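Local coordinates for ileal bile acid-binding protein (Danio rerio, PDB 3ELX) that probably binds bile acids and fatty acids and carries them through the cytoplasm, as a small beta-barrel of the fatty-acid binding protein family, at residues F38-E43 / L127-K132; W53-Y56 / V62-N65; S73-E76 / K82-G85. All blocks are in the same frame, centred on the assembly; numbering follows the deposited sequence.

Interaction 1. Residues F38-E43 / L127-K132; sequences FKLVTE and LVRTSK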
loop_
_atom_site.group_PDB
_atom_site.type_symbol
_atom_site.label_atom_id
_atom_site.label_comp_id
_atom_site.label_asym_id
_atom_site.label_seq_id
_atom_site.Cartn_x
_atom_site.Cartn_y
_atom_site.Cartn_z
ATOM N N PHE A 38 14.389 -1.167 -4.727
ATOM C CA PHE A 38 13.604 -0.032 -5.219
ATOM C C PHE A 38 12.907 0.638 -4.038
ATOM O O PHE A 38 12.392 -0.041 -3.151
ATOM C CB PHE A 38 12.582 -0.518 -6.257
ATOM C CG PHE A 38 11.804 0.590 -6.947
ATOM C CD1 PHE A 38 12.358 1.292 -8.019
ATOM C CD2 PHE A 38 10.512 0.904 -6.543
ATOM C CE1 PHE A 38 11.639 2.299 -8.674
ATOM C CE2 PHE A 38 9.782 1.920 -7.186
ATOM C CZ PHE A 38 10.344 2.616 -8.249
ATOM N N LYS A 39 12.902 1.967 -4.027
ATOM C CA LYS A 39 12.210 2.711 -2.976
ATOM C C LYS A 39 10.914 3.279 -3.546
ATOM O O LYS A 39 10.931 4.215 -4.343
ATOM C CB LYS A 39 13.102 3.822 -2.409
ATOM C CG LYS A 39 14.397 3.309 -1.814
ATOM C CD LYS A 39 15.127 4.364 -0.994
ATOM C CE LYS A 39 16.121 5.135 -1.818
ATOM N NZ LYS A 39 17.217 4.291 -2.388
ATOM N N LEU A 40 9.790 2.701 -3.152
ATOM C CA LEU A 40 8.519 3.168 -3.676
ATOM C C LEU A 40 8.170 4.545 -3.120
ATOM O O LEU A 40 8.183 4.745 -1.897
ATOM C CB LEU A 40 7.418 2.195 -3.300
ATOM C CG LEU A 40 6.034 2.461 -3.883
ATOM C CD1 LEU A 40 6.059 2.147 -5.374
ATOM C CD2 LEU A 40 4.989 1.598 -3.161
ATOM N N VAL A 41 7.840 5.475 -4.019
ATOM C CA VAL A 41 7.292 6.781 -3.636
ATOM C C VAL A 41 5.772 6.750 -3.700
ATOM O O VAL A 41 5.184 6.275 -4.677
ATOM C CB VAL A 41 7.843 7.930 -4.503
ATOM C CG1 VAL A 41 7.136 9.246 -4.197
ATOM C CG2 VAL A 41 9.334 8.082 -4.256
ATOM N N THR A 42 5.160 7.244 -2.632
ATOM C CA THR A 42 3.712 7.312 -2.498
ATOM C C THR A 42 3.305 8.769 -2.400
ATOM O O THR A 42 3.865 9.516 -1.600
ATOM C CB THR A 42 3.244 6.582 -1.219
ATOM O OG1 THR A 42 3.598 5.198 -1.295
ATOM C CG2 THR A 42 1.741 6.678 -1.061
ATOM N N GLU A 43 2.329 9.170 -3.204
ATOM C CA GLU A 43 1.755 10.501 -3.102
ATOM C C GLU A 43 0.308 10.365 -2.635
ATOM O O GLU A 43 -0.477 9.623 -3.236
ATOM C CB GLU A 43 1.814 11.191 -4.456
ATOM C CG GLU A 43 1.250 12.586 -4.472
ATOM C CD GLU A 43 1.185 13.153 -5.878
ATOM O OE1 GLU A 43 1.361 12.385 -6.860
ATOM O OE2 GLU A 43 0.957 14.368 -5.997
ATOM N N LEU A 127 4.193 -8.118 4.925
ATOM C CA LEU A 127 5.091 -7.075 4.453
ATOM C C LEU A 127 4.803 -5.793 5.233
ATOM O O LEU A 127 3.663 -5.330 5.278
ATOM C CB LEU A 127 4.887 -6.831 2.960
ATOM C CG LEU A 127 5.480 -5.568 2.339
ATOM C CD1 LEU A 127 7.004 -5.545 2.434
ATOM C CD2 LEU A 127 5.019 -5.444 0.883
ATOM N N VAL A 128 5.837 -5.243 5.863
ATOM C CA VAL A 128 5.721 -3.952 6.528
ATOM C C VAL A 128 6.640 -2.952 5.845
ATOM O O VAL A 128 7.852 -3.138 5.815
ATOM C CB VAL A 128 6.097 -4.018 8.029
ATOM C CG1 VAL A 128 5.873 -2.658 8.690
ATOM C CG2 VAL A 128 5.308 -5.109 8.763
ATOM N N ARG A 129 6.049 -1.899 5.287
ATOM C CA ARG A 129 6.814 -0.832 4.641
ATOM C C ARG A 129 6.671 0.444 5.445
ATOM O O ARG A 129 5.567 0.820 5.819
ATOM C CB ARG A 129 6.296 -0.590 3.223
ATOM C CG ARG A 129 6.532 -1.738 2.244
ATOM C CD ARG A 129 6.180 -1.350 0.791
ATOM N NE ARG A 129 6.511 0.042 0.510
ATOM C CZ ARG A 129 5.622 1.030 0.438
ATOM N NH1 ARG A 129 4.327 0.790 0.593
ATOM N NH2 ARG A 129 6.030 2.266 0.200
ATOM N N THR A 130 7.790 1.115 5.710
ATOM C CA THR A 130 7.772 2.366 6.450
ATOM C C THR A 130 8.384 3.425 5.545
ATOM O O THR A 130 9.496 3.244 5.063
ATOM C CB THR A 130 8.594 2.254 7.746
ATOM O OG1 THR A 130 8.029 1.229 8.574
ATOM C CG2 THR A 130 8.590 3.584 8.500
ATOM N N SER A 131 7.644 4.509 5.319
ATOM C CA SER A 131 8.080 5.586 4.423
ATOM C C SER A 131 8.206 6.895 5.171
ATOM O O SER A 131 7.417 7.176 6.079
ATOM C CB SER A 131 7.062 5.763 3.278
ATOM O OG SER A 131 6.899 4.583 2.503
ATOM N N LYS A 132 9.207 7.686 4.786
ATOM C CA LYS A 132 9.412 9.021 5.336
ATOM C C LYS A 132 8.920 10.076 4.354
ATOM O O LYS A 132 8.886 9.851 3.142
ATOM C CB LYS A 132 10.895 9.248 5.666
ATOM C CG LYS A 132 11.828 9.198 4.463
ATOM C CD LYS A 132 13.270 9.506 4.852
ATOM C CE LYS A 132 14.146 9.534 3.601
ATOM N NZ LYS A 132 15.604 9.631 3.913
HETATM O O HOH W 1 6.069 5.004 -0.088
#
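Leu40 lays its CD2 methyl over one face of the Arg129 guanidinium, off toward the rim of the group, with Leu40 CD2 3.6 Å from Arg129 NH2 and 3.7 Å from Arg129 CZ. This van der Waals contact of a methyl on a flat cation makes up most of the direct contact. The leucine has CG anti to its nitrogen (chi1 -174°), which swings CD2 over the guanidinium, and the two side chains cross at about a right angle. Arg129 gets there through a bend at chi3 (36°) that turns its flat end toward segment 38-43.

The polar part runs through one water among buried side chains, lying in the guanidinium plane, at its edge. The water donates to Leu40 O at 2.8 Å and accepts a weak bond from Arg129 NH2. The hydroxyls Thr42 OG1 and Ser131 OG, each 2.8 Å from the water oxygen, complete its four partners, whereas Thr42 OG1 itself stays 4.1 Å from Arg129 NH2. The stronger partners of Arg129 lie elsewhere: NH1 forms a salt bridge with Glu114, and NH2 bonds Thr12 OG1, which is also bonded to Leu40 O. Replacing Arg129 by a leucine would probably leave the Glu114 carboxylate without its mate and take one of the four partners from the water.

All of this faces the barrel interior. Leu40 immediately precedes strand 41-47 and Thr42 lies on it; strand 8-16 runs between 41-47 and 124-133, so the contact reaches across it from the inside. Gln55 and Tyr57 of strand 50-57 pack on Leu40, and helix 18-24 meets Leu127 through Tyr18 and Phe21.

Interaction 2. Residues W53-Y56 / V62-N65; sequences WTQY and VVTN. With EDO (1,2-ethanediol), chain B.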
loop_
_atom_site.group_PDB
_atom_site.type_symbol
_atom_site.label_atom_id
_atom_site.label_comp_id
_atom_site.label_asym_id
_atom_site.label_seq_id
_atom_site.Cartn_x
_atom_site.Cartn_y
_atom_site.Cartn_z
ATOM N N TRP A 53 -4.652 8.104 -3.827
ATOM C CA TRP A 53 -3.460 7.419 -3.339
ATOM C C TRP A 53 -2.676 6.928 -4.543
ATOM O O TRP A 53 -3.134 6.050 -5.260
ATOM C CB TRP A 53 -3.909 6.236 -2.480
ATOM C CG TRP A 53 -2.857 5.699 -1.573
ATOM C CD1 TRP A 53 -1.716 5.034 -1.928
ATOM C CD2 TRP A 53 -2.853 5.773 -0.141
ATOM N NE1 TRP A 53 -1.001 4.687 -0.801
ATOM C CE2 TRP A 53 -1.680 5.131 0.306
ATOM C CE3 TRP A 53 -3.738 6.310 0.807
ATOM C CZ2 TRP A 53 -1.365 5.008 1.661
ATOM C CZ3 TRP A 53 -3.416 6.200 2.158
ATOM C CH2 TRP A 53 -2.235 5.556 2.566
ATOM N N THR A 54 -1.501 7.513 -4.767
ATOM C CA THR A 54 -0.719 7.236 -5.975
ATOM C C THR A 54 0.619 6.602 -5.617
ATOM O O THR A 54 1.325 7.084 -4.730
ATOM C CB THR A 54 -0.502 8.547 -6.773
ATOM O OG1 THR A 54 -1.774 9.132 -7.090
ATOM C CG2 THR A 54 0.258 8.289 -8.054
ATOM N N GLN A 55 0.951 5.506 -6.294
ATOM C CA GLN A 55 2.220 4.819 -6.061
ATOM C C GLN A 55 3.001 4.756 -7.357
ATOM O O GLN A 55 2.470 4.369 -8.407
ATOM C CB GLN A 55 2.010 3.394 -5.521
ATOM C CG GLN A 55 1.253 3.348 -4.204
ATOM C CD GLN A 55 0.878 1.934 -3.815
ATOM O OE1 GLN A 55 0.403 1.159 -4.641
ATOM N NE2 GLN A 55 1.083 1.593 -2.554
ATOM N N TYR A 56 4.278 5.115 -7.268
ATOM C CA TYR A 56 5.153 5.175 -8.421
ATOM C C TYR A 56 6.050 3.947 -8.486
ATOM O O TYR A 56 7.162 3.931 -7.951
ATOM C CB TYR A 56 5.974 6.469 -8.375
ATOM C CG TYR A 56 5.113 7.707 -8.525
ATOM C CD1 TYR A 56 4.871 8.258 -9.778
ATOM C CD2 TYR A 56 4.528 8.322 -7.409
ATOM C CE1 TYR A 56 4.080 9.389 -9.938
ATOM C CE2 TYR A 56 3.733 9.464 -7.554
ATOM C CZ TYR A 56 3.509 9.992 -8.823
ATOM O OH TYR A 56 2.710 11.112 -9.001
ATOM N N VAL A 62 2.390 3.750 -12.755
ATOM C CA VAL A 62 1.743 4.556 -11.714
ATOM C C VAL A 62 0.406 3.924 -11.349
ATOM O O VAL A 62 -0.441 3.693 -12.217
ATOM C CB VAL A 62 1.572 6.026 -12.152
ATOM C CG1 VAL A 62 0.979 6.855 -11.025
ATOM C CG2 VAL A 62 2.905 6.610 -12.578
ATOM N N VAL A 63 0.225 3.631 -10.066
ATOM C CA VAL A 63 -1.019 3.017 -9.603
ATOM C C VAL A 63 -1.727 4.071 -8.781
ATOM O O VAL A 63 -1.179 4.531 -7.797
ATOM C CB VAL A 63 -0.752 1.764 -8.748
ATOM C CG1 VAL A 63 -2.067 1.172 -8.210
ATOM C CG2 VAL A 63 -0.003 0.722 -9.553
ATOM N N THR A 64 -2.931 4.450 -9.199
ATOM C CA THR A 64 -3.723 5.429 -8.460
ATOM C C THR A 64 -5.050 4.828 -8.030
ATOM O O THR A 64 -5.798 4.282 -8.850
ATOM C CB THR A 64 -3.986 6.689 -9.306
ATOM O OG1 THR A 64 -2.733 7.259 -9.684
ATOM C CG2 THR A 64 -4.761 7.733 -8.517
ATOM N N ASN A 65 -5.323 4.926 -6.738
ATOM C CA ASN A 65 -6.612 4.529 -6.192
ATOM C C ASN A 65 -7.287 5.723 -5.574
ATOM O O ASN A 65 -6.685 6.441 -4.779
ATOM C CB ASN A 65 -6.461 3.409 -5.169
ATOM C CG ASN A 65 -6.422 2.047 -5.823
ATOM O OD1 ASN A 65 -7.278 1.735 -6.645
ATOM N ND2 ASN A 65 -5.422 1.249 -5.488
HETATM C C1 EDO B . -2.476 1.471 -0.841
HETATM O O1 EDO B . -2.490 0.266 -0.617
HETATM C C2 EDO B . -3.639 2.138 -1.533
HETATM O O2 EDO B . -3.588 1.859 -2.940
#
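Trp53 and Asn65 open a beta-hairpin ladder between strands 50-57 and 61-68 of the fatty-acid-binding-protein barrel. They exchange two backbone bonds, Trp53 N to Asn65 O and Asn65 N to Trp53 O, and Gln55 and Val63 do the same two residues along. The four bonds hold the strands nearly antiparallel at 168°, their axes 4.6 Å apart, and CA-H...O contacts such as Thr64 CA to Trp53 O fill in between.

The close side-chain packing is on the face of Thr54, Tyr56, Val62 and Thr64. Thr54 reaches diagonally to Val62, where Thr54 CG2 and Val62 CG1 come to 3.4 Å, tighter than ordinary van der Waals contact. Thr54 CG2 points there because it stands anti to the backbone N, leaving OG1 beside that nitrogen and turned to Thr64 OG1 at 3.3 Å, a weak hydrogen bond whose direction is open. Tyr56 lies alongside Val62, pointing the same way: Val62 CG1 sits over one ring face, and Val62 CG2 is 3.8 Å from Tyr56 CD1. Tyr56 OH is hydrogen-bonded to Glu43 OE1, on the neighbouring strand 41-47. This face is also the more solvent-exposed at Val62 and Thr64.

The face of Trp53, Gln55, Val63 and Asn65 is looser across the strands: Gln55 OE1, weakly hydrogen-bonded to Tyr57 OH, stays 4.3 Å from Val63 CB. It looks into the barrel, and Gln55 has been seen to contact bound cholate. Asn65 gives its OD1 to Glu76 N. On this side sits a 1,2-ethanediol, probably from the crystallisation liquor: Asn65 ND2 donates to its O2 (3.2 Å, 164° at the hydrogen), while C2 of the diol rides 3.5 Å above the plane of the Trp53 indole, offset toward the rim.

Interaction 3. Residues S73-E76 / K82-G85; sequences SDME and KFKG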
loop_
_atom_site.group_PDB
_atom_site.type_symbol
_atom_site.label_atom_id
_atom_site.label_comp_id
_atom_site.label_asym_id
_atom_site.label_seq_id
_atom_site.Cartn_x
_atom_site.Cartn_y
_atom_site.Cartn_z
ATOM N N SER A 73 -16.156 2.076 -3.619
ATOM C CA SER A 73 -15.265 2.821 -4.505
ATOM C C SER A 73 -14.620 1.916 -5.534
ATOM O O SER A 73 -14.207 0.805 -5.216
ATOM C CB SER A 73 -14.159 3.500 -3.694
ATOM O OG SER A 73 -14.693 4.396 -2.733
ATOM N N ASP A 74 -14.540 2.401 -6.769
ATOM C CA ASP A 74 -13.812 1.702 -7.816
ATOM C C ASP A 74 -12.322 1.788 -7.519
ATOM O O ASP A 74 -11.781 2.886 -7.340
ATOM C CB ASP A 74 -14.105 2.337 -9.181
ATOM C CG ASP A 74 -15.542 2.120 -9.637
ATOM O OD1 ASP A 74 -16.117 1.049 -9.354
ATOM O OD2 ASP A 74 -16.101 3.025 -10.297
ATOM N N MET A 75 -11.665 0.632 -7.450
ATOM C CA MET A 75 -10.225 0.573 -7.185
ATOM C C MET A 75 -9.513 -0.395 -8.125
ATOM O O MET A 75 -10.155 -1.100 -8.905
ATOM C CB MET A 75 -9.968 0.219 -5.717
ATOM C CG MET A 75 -10.248 1.388 -4.753
ATOM S SD MET A 75 -10.143 0.940 -3.012
ATOM C CE MET A 75 -11.674 0.117 -2.757
ATOM N N GLU A 76 -8.184 -0.399 -8.062
ATOM C CA GLU A 76 -7.370 -1.274 -8.898
ATOM C C GLU A 76 -6.242 -1.861 -8.052
ATOM O O GLU A 76 -5.733 -1.228 -7.124
ATOM C CB GLU A 76 -6.794 -0.507 -10.108
ATOM C CG GLU A 76 -6.117 -1.375 -11.172
ATOM C CD GLU A 76 -5.062 -0.623 -11.994
ATOM O OE1 GLU A 76 -3.921 -0.410 -11.493
ATOM O OE2 GLU A 76 -5.365 -0.267 -13.158
ATOM N N LYS A 82 -9.294 -4.687 -11.657
ATOM C CA LYS A 82 -10.287 -3.733 -11.180
ATOM C C LYS A 82 -11.252 -4.390 -10.209
ATOM O O LYS A 82 -11.707 -5.514 -10.418
ATOM C CB LYS A 82 -11.060 -3.121 -12.355
ATOM C CG LYS A 82 -10.179 -2.427 -13.387
ATOM C CD LYS A 82 -11.002 -2.012 -14.594
ATOM C CE LYS A 82 -10.109 -1.564 -15.746
ATOM N NZ LYS A 82 -10.882 -1.416 -17.008
ATOM N N PHE A 83 -11.548 -3.683 -9.125
ATOM C CA PHE A 83 -12.523 -4.159 -8.157
ATOM C C PHE A 83 -13.293 -2.990 -7.562
ATOM O O PHE A 83 -12.969 -1.825 -7.812
ATOM C CB PHE A 83 -11.866 -5.037 -7.070
ATOM C CG PHE A 83 -10.924 -4.298 -6.147
ATOM C CD1 PHE A 83 -9.605 -4.038 -6.521
ATOM C CD2 PHE A 83 -11.342 -3.908 -4.875
ATOM C CE1 PHE A 83 -8.739 -3.371 -5.660
ATOM C CE2 PHE A 83 -10.485 -3.245 -4.003
ATOM C CZ PHE A 83 -9.173 -2.973 -4.387
ATOM N N LYS A 84 -14.345 -3.307 -6.823
ATOM C CA LYS A 84 -15.052 -2.308 -6.053
ATOM C C LYS A 84 -14.911 -2.679 -4.583
ATOM O O LYS A 84 -15.107 -3.836 -4.194
ATOM C CB LYS A 84 -16.513 -2.208 -6.478
ATOM C CG LYS A 84 -17.226 -0.987 -5.907
ATOM C CD LYS A 84 -18.572 -0.741 -6.579
ATOM C CE LYS A 84 -18.480 0.363 -7.612
ATOM N NZ LYS A 84 -18.241 1.703 -6.986
ATOM N N GLY A 85 -14.528 -1.702 -3.773
ATOM C CA GLY A 85 -14.266 -1.988 -2.370
ATOM C C GLY A 85 -14.740 -0.910 -1.431
ATOM O O GLY A 85 -14.951 0.241 -1.833
#
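Met75 and Phe83 carry most of the side-chain contact of this beta hairpin, in which strand 82-90 turns back antiparallel along strand 73-76 at one end of the barrel's sheet. Met75 CB stands over one ring face, a CH-pi contact 3.9 Å from the Phe83 centroid and 24° off the ring normal. Further along the side chain, Met75 SD makes an oblique Met-aromatic contact with the same ring. The bend at chi3 then brings CE back against Gly85, where Met75 CE and Gly85 CA are tight at 3.4 Å. Phe83 has CG between its backbone N and carbonyl carbon (chi1 67°), which folds the ring in toward the other strand, with one face against Met75 CB.

On the other face Lys84 crosses obliquely to Asp74. Bent at chi3 and chi4, it brings NZ to 3.2 Å from Asp74 OD1 in a salt bridge on the solvent-exposed face.

Behind these side chains is the backbone ladder, Ser73 paired with Gly85 and Met75 with Phe83, two bonds to each pair. Further out, Phe67 of strand 61-68 packs on Ser73 and Met75, Thr77 and Pro99 touch the Phe83 ring, and Ser73 OG is bonded to Lys71 O and Ile68 N. The ladder is not uniform: Met75 N meets Phe83 O almost straight at 176°, but in the return bond of 2.9 Å Phe83 N lies above the carbonyl plane of Met75 O.

The three contacts follow one antiparallel sheet that curls into the barrel. Along the chain, interactions 2 and 3 come in series, both nested inside the long loop that interaction 1 closes. One strand of each of interactions 1 and 2, 41-47 and 50-57, are neighbours in the sheet; the centres are 12 Å apart, and Glu43 N and Thr54 O join them in a probable hydrogen bond. Interactions 2 and 3, 13 Å apart, touch through Asn65 OD1 and Glu76 N, a probable hydrogen bond between strands 61-68 and 73-76, the two outermost of the sheet. Interactions 1 and 3 stand 22 Å apart on opposite sides of the chain's centre; interaction 2, touching both, lies between them and holds Gln55 of a cholate site.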